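Local coordinates for protein putative retaining b-glycosidase (Saccharophagus degradans, PDB 5A95) that hydrolyses beta-glucans such as mixed-linkage beta-1,3-1,4-glucan, as a family 5 glycoside hydrolase, probably retaining, whose quaternary structure governs specificity, at residues 170-175 / 214-219; 38-43 / 122-127. The protein carries 1 engineered substitution. All coordinates share one frame; numbering follows the deposited sequence.

Interaction 1. Residues 170-175 / 214-219; sequences RITFRY and DMIYAS. With NA (sodium ion), chain L.
Thr172 and Ile216 mark the closest backbone approach, with CA atoms 6.1 Å apart, between two neighbouring helices that run nearly parallel at a crossing angle of -15°. Across this interface the threonine does most of the touching. Its chi1 of -53° keeps OG1 beside the backbone N and leaves the CG2 methyl opposite that N, where it pushes between the backbone Ile216 O at 3.4 Å and the hydroxyl Ser219 OG at 3.3 Å. The fit is tight, since Thr172 CG2 also lies only 3.4 Å from Ser219 CB. The other branch, OG1, rests against Ile216 CG1, and the two side chains cross at about a right angle; its polar need is met inside its own helix by Trp168 O. Threonine suits the site because its hydroxyl is satisfied at home while its methyl does the packing. Ser219 is small enough to let that methyl in, and its OG accepts a hydrogen bond of 2.8 Å from a water. The same water binds a sodium ion, which Met215 O also coordinates at 2.8 Å. Thr196 O of the second subunit is a further ligand, and that Thr196 packs on Ser219 as well, so this edge of the contact belongs to a subunit interface. Both helices flank strand 181-185 of the (beta/alpha)8 barrel, where Tyr184 meets Thr172 and Ile216 alike. No hydrogen bond joins the two segments; their direct contact is van der Waals, while carbonyl oxygens and water gather around the ion that ties helix 202-219 to the neighbouring subunit.

Interaction 2. Residues 38-43 / 122-127; sequences SQFDVK and HIDEAV
The ring of Phe40, carried by a loop before strand 52-54, meets Asp124 and Val127, which lie one turn apart on helix 116-133. Ahead of them, His122 points its ND1 at Glu125 OE1 three residues on, a nearly straight bond of 2.8 Å (167°) lying close to the imidazole plane but above that of the carboxylate. Asp124 comes next and stands at the rim of the phenylalanine, with OD1 3.7 Å from Phe40 CD2 and its carboxylate plane turned 77° to the ring. The ring edge, with its partly positive hydrogens, suits a carboxylate, whose oxygens have their polar partners in Tyr175 and Arg174. Glu125 turns from the loop and also accepts from Trp85 NE1. Val127 covers one ring face: its CG1, set opposite the backbone N (chi1 172°), makes a CH-pi contact 4.1 Å from the Phe40 ring centroid and comes within 3.7 Å of Phe40 CZ. With an alanine in place of Phe40, this valine methyl would probably lose its aromatic cover and a gap would open beside Asp124. Leu45 and Tyr175 also pack on the ring, and backbone hydrogen bonds join Phe40 to Arg174. The helix itself lies against the barrel, with Ile123 and Ala126 on strand 101-106 and Ala126 and Val127 on Leu137 of strand 136-144, so the N-terminal loop covers it from outside.

How the interactions relate
The two interactions, with centres 14 Å apart, touch at the C-terminal end of helix 161-174. Thr172 there faces helix 202-219 in interaction 1, while the residues just after it turn to interaction 2: Arg174 NH2 makes a salt bridge of 2.8 Å with Asp124 OD2, and Tyr175 OH lies 2.7 Å from Asp124 OD1, probably hydrogen-bonded. Three successive barrel helices and the N-terminal loop are thereby joined. Bound magnesium lies about 6 Å from the side chain of Ser219 and about 9 Å from that of Val127. The helix ends of interaction 1 lead into the N-terminal ends of barrel strands, opposite the ends that carry the active site in family 5 enzymes.

Interaction 1. Residues 170-175 / 214-219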
# COMPACT_ATOMS: atom_id res chain seq x y z
N ARG A 170 -15.20 8.70 -3.86
CA ARG A 170 -15.69 9.17 -5.15
C ARG A 170 -17.20 8.99 -5.28
O ARG A 170 -17.90 9.87 -5.79
CB ARG A 170 -15.01 8.44 -6.30
CG ARG A 170 -13.56 8.81 -6.54
CD ARG A 170 -13.00 7.85 -7.57
NE ARG A 170 -11.58 7.96 -7.89
CZ ARG A 170 -11.09 8.72 -8.87
NH1 ARG A 170 -11.86 9.50 -9.59
NH2 ARG A 170 -9.81 8.68 -9.13
N ILE A 171 -17.68 7.83 -4.89
CA ILE A 171 -19.09 7.50 -4.95
C ILE A 171 -19.89 8.46 -4.09
O ILE A 171 -20.94 8.98 -4.51
CB ILE A 171 -19.32 6.02 -4.53
CG1 ILE A 171 -18.77 5.02 -5.56
CG2 ILE A 171 -20.77 5.77 -4.20
CD1 ILE A 171 -19.59 4.92 -6.84
N THR A 172 -19.45 8.65 -2.86
CA THR A 172 -20.22 9.43 -1.93
C THR A 172 -20.32 10.87 -2.37
O THR A 172 -21.37 11.50 -2.26
CB THR A 172 -19.67 9.31 -0.49
OG1 THR A 172 -19.57 7.93 -0.11
CG2 THR A 172 -20.59 9.98 0.49
N PHE A 173 -19.22 11.41 -2.89
CA PHE A 173 -19.25 12.76 -3.44
C PHE A 173 -20.19 12.85 -4.64
O PHE A 173 -21.03 13.74 -4.73
CB PHE A 173 -17.85 13.18 -3.87
CG PHE A 173 -17.77 14.53 -4.54
CD1 PHE A 173 -17.87 15.70 -3.82
CD2 PHE A 173 -17.57 14.62 -5.90
CE1 PHE A 173 -17.77 16.92 -4.46
CE2 PHE A 173 -17.49 15.83 -6.54
CZ PHE A 173 -17.59 16.98 -5.81
N ARG A 174 -20.06 11.94 -5.58
CA ARG A 174 -20.82 12.04 -6.80
C ARG A 174 -22.31 11.94 -6.57
O ARG A 174 -23.07 12.63 -7.25
CB ARG A 174 -20.40 10.98 -7.82
CG ARG A 174 -20.92 11.23 -9.23
CD ARG A 174 -20.32 10.24 -10.19
NE ARG A 174 -20.60 10.44 -11.60
CZ ARG A 174 -19.70 10.81 -12.51
NH1 ARG A 174 -18.48 11.20 -12.16
NH2 ARG A 174 -20.01 10.82 -13.79
N TYR A 175 -22.73 11.09 -5.65
CA TYR A 175 -24.15 10.81 -5.46
C TYR A 175 -24.73 11.46 -4.20
O TYR A 175 -25.77 11.05 -3.70
CB TYR A 175 -24.44 9.31 -5.56
CG TYR A 175 -23.99 8.77 -6.89
CD1 TYR A 175 -24.55 9.25 -8.08
CD2 TYR A 175 -22.95 7.85 -6.97
CE1 TYR A 175 -24.09 8.82 -9.30
CE2 TYR A 175 -22.48 7.43 -8.19
CZ TYR A 175 -23.04 7.92 -9.36
OH TYR A 175 -22.52 7.48 -10.56
N ASP A 214 -17.03 6.53 8.55
CA ASP A 214 -16.75 7.92 8.90
C ASP A 214 -16.46 8.78 7.67
O ASP A 214 -16.91 9.91 7.60
CB ASP A 214 -15.60 7.99 9.91
CG ASP A 214 -16.01 7.52 11.30
OD1 ASP A 214 -17.22 7.46 11.58
OD2 ASP A 214 -15.11 7.21 12.11
N MET A 215 -15.69 8.25 6.72
CA MET A 215 -15.42 8.98 5.48
C MET A 215 -16.69 9.25 4.70
O MET A 215 -16.88 10.32 4.14
CB MET A 215 -14.51 8.19 4.52
CG MET A 215 -13.07 8.06 4.86
SD MET A 215 -12.30 6.95 3.66
CE MET A 215 -12.27 8.04 2.22
N ILE A 216 -17.54 8.23 4.62
CA ILE A 216 -18.79 8.33 3.89
C ILE A 216 -19.72 9.36 4.55
O ILE A 216 -20.24 10.28 3.89
CB ILE A 216 -19.45 6.95 3.79
CG1 ILE A 216 -18.63 6.05 2.85
CG2 ILE A 216 -20.89 7.05 3.30
CD1 ILE A 216 -19.00 4.59 2.93
N TYR A 217 -19.92 9.22 5.86
CA TYR A 217 -20.83 10.11 6.58
C TYR A 217 -20.38 11.55 6.58
O TYR A 217 -21.22 12.45 6.61
CB TYR A 217 -21.05 9.59 8.00
CG TYR A 217 -22.08 8.48 8.15
CD1 TYR A 217 -22.87 8.02 7.09
CD2 TYR A 217 -22.28 7.91 9.41
CE1 TYR A 217 -23.83 7.06 7.30
CE2 TYR A 217 -23.23 6.94 9.61
CZ TYR A 217 -24.00 6.51 8.55
OH TYR A 217 -25.01 5.58 8.74
N ALA A 218 -19.07 11.78 6.53
CA ALA A 218 -18.54 13.13 6.44
C ALA A 218 -18.98 13.81 5.14
O ALA A 218 -18.99 15.04 5.06
CB ALA A 218 -17.01 13.13 6.54
N SER A 219 -19.23 13.00 4.11
CA SER A 219 -19.59 13.47 2.77
C SER A 219 -21.10 13.42 2.50
O SER A 219 -21.61 14.31 1.81
CB SER A 219 -18.80 12.62 1.78
OG SER A 219 -19.10 12.96 0.44
NA NA L . -15.62 10.68 1.66
O HOH W 1 -16.64 11.95 -0.54

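Interaction 2. Residues 38-43 / 122-127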
# COMPACT_ATOMS: atom_id res chain seq x y z
N SER A 38 -17.14 16.40 -10.51
CA SER A 38 -18.45 17.00 -10.35
C SER A 38 -19.44 16.05 -9.71
O SER A 38 -19.26 14.84 -9.69
CB SER A 38 -18.99 17.45 -11.72
OG SER A 38 -18.11 18.37 -12.32
N GLN A 39 -20.52 16.60 -9.18
CA GLN A 39 -21.58 15.85 -8.54
C GLN A 39 -22.73 15.61 -9.51
O GLN A 39 -23.01 16.42 -10.38
CB GLN A 39 -22.06 16.57 -7.29
CG GLN A 39 -20.92 16.77 -6.29
CD GLN A 39 -21.42 17.32 -4.98
OE1 GLN A 39 -21.74 18.50 -4.89
NE2 GLN A 39 -21.56 16.47 -3.98
N PHE A 40 -23.40 14.48 -9.32
CA PHE A 40 -24.58 14.15 -10.09
C PHE A 40 -25.64 15.24 -9.98
O PHE A 40 -25.90 15.75 -8.90
CB PHE A 40 -25.15 12.82 -9.59
CG PHE A 40 -26.28 12.29 -10.46
CD1 PHE A 40 -27.58 12.72 -10.25
CD2 PHE A 40 -26.02 11.40 -11.48
CE1 PHE A 40 -28.61 12.26 -11.06
CE2 PHE A 40 -27.04 10.91 -12.28
CZ PHE A 40 -28.34 11.36 -12.08
N ASP A 41 -26.26 15.57 -11.11
CA ASP A 41 -27.24 16.66 -11.16
C ASP A 41 -28.57 16.20 -10.57
O ASP A 41 -29.35 15.55 -11.25
CB ASP A 41 -27.43 17.13 -12.62
CG ASP A 41 -28.45 18.24 -12.74
OD1 ASP A 41 -28.93 18.75 -11.70
OD2 ASP A 41 -28.76 18.58 -13.90
N VAL A 42 -28.79 16.52 -9.30
CA VAL A 42 -30.00 16.08 -8.60
C VAL A 42 -31.29 16.63 -9.20
O VAL A 42 -32.35 16.05 -9.02
CB VAL A 42 -29.93 16.40 -7.08
CG1 VAL A 42 -28.68 15.78 -6.44
CG2 VAL A 42 -29.98 17.91 -6.83
N LYS A 43 -31.18 17.74 -9.94
CA LYS A 43 -32.35 18.36 -10.60
C LYS A 43 -32.84 17.56 -11.80
O LYS A 43 -33.95 17.77 -12.27
CB LYS A 43 -32.02 19.78 -11.05
CG LYS A 43 -31.64 20.70 -9.91
CD LYS A 43 -31.54 22.16 -10.35
CE LYS A 43 -30.72 22.95 -9.34
NZ LYS A 43 -31.09 24.39 -9.29
N HIS A 122 -21.10 5.29 -16.21
CA HIS A 122 -22.08 4.20 -16.38
C HIS A 122 -23.01 4.07 -15.18
O HIS A 122 -24.19 3.77 -15.34
CB HIS A 122 -21.40 2.88 -16.72
CG HIS A 122 -20.73 2.89 -18.05
ND1 HIS A 122 -21.43 3.08 -19.23
CD2 HIS A 122 -19.43 2.75 -18.41
CE1 HIS A 122 -20.59 3.04 -20.25
NE2 HIS A 122 -19.37 2.84 -19.78
N ILE A 123 -22.48 4.25 -13.96
CA ILE A 123 -23.34 4.26 -12.79
C ILE A 123 -24.38 5.38 -12.93
O ILE A 123 -25.54 5.18 -12.57
CB ILE A 123 -22.54 4.29 -11.48
CG1 ILE A 123 -21.66 3.04 -11.35
CG2 ILE A 123 -23.50 4.38 -10.30
CD1 ILE A 123 -20.64 3.11 -10.23
N ASP A 124 -23.99 6.54 -13.47
CA ASP A 124 -24.95 7.62 -13.71
C ASP A 124 -26.12 7.15 -14.58
O ASP A 124 -27.24 7.56 -14.36
CB ASP A 124 -24.29 8.77 -14.45
CG ASP A 124 -23.33 9.59 -13.62
OD1 ASP A 124 -23.13 9.36 -12.40
OD2 ASP A 124 -22.74 10.51 -14.25
N GLU A 125 -25.82 6.34 -15.59
CA GLU A 125 -26.87 5.78 -16.45
C GLU A 125 -27.84 4.96 -15.63
O GLU A 125 -29.06 5.10 -15.76
CB GLU A 125 -26.27 4.93 -17.58
CG GLU A 125 -25.43 5.73 -18.56
CD GLU A 125 -24.50 4.90 -19.43
OE1 GLU A 125 -24.16 3.75 -19.10
OE2 GLU A 125 -24.08 5.43 -20.49
N ALA A 126 -27.29 4.08 -14.78
CA ALA A 126 -28.14 3.28 -13.90
C ALA A 126 -28.99 4.12 -12.96
O ALA A 126 -30.14 3.77 -12.69
CB ALA A 126 -27.28 2.32 -13.09
N VAL A 127 -28.42 5.20 -12.42
CA VAL A 127 -29.16 6.09 -11.55
C VAL A 127 -30.36 6.66 -12.31
O VAL A 127 -31.48 6.67 -11.81
CB VAL A 127 -28.26 7.23 -10.98
CG1 VAL A 127 -29.08 8.26 -10.24
CG2 VAL A 127 -27.21 6.64 -10.05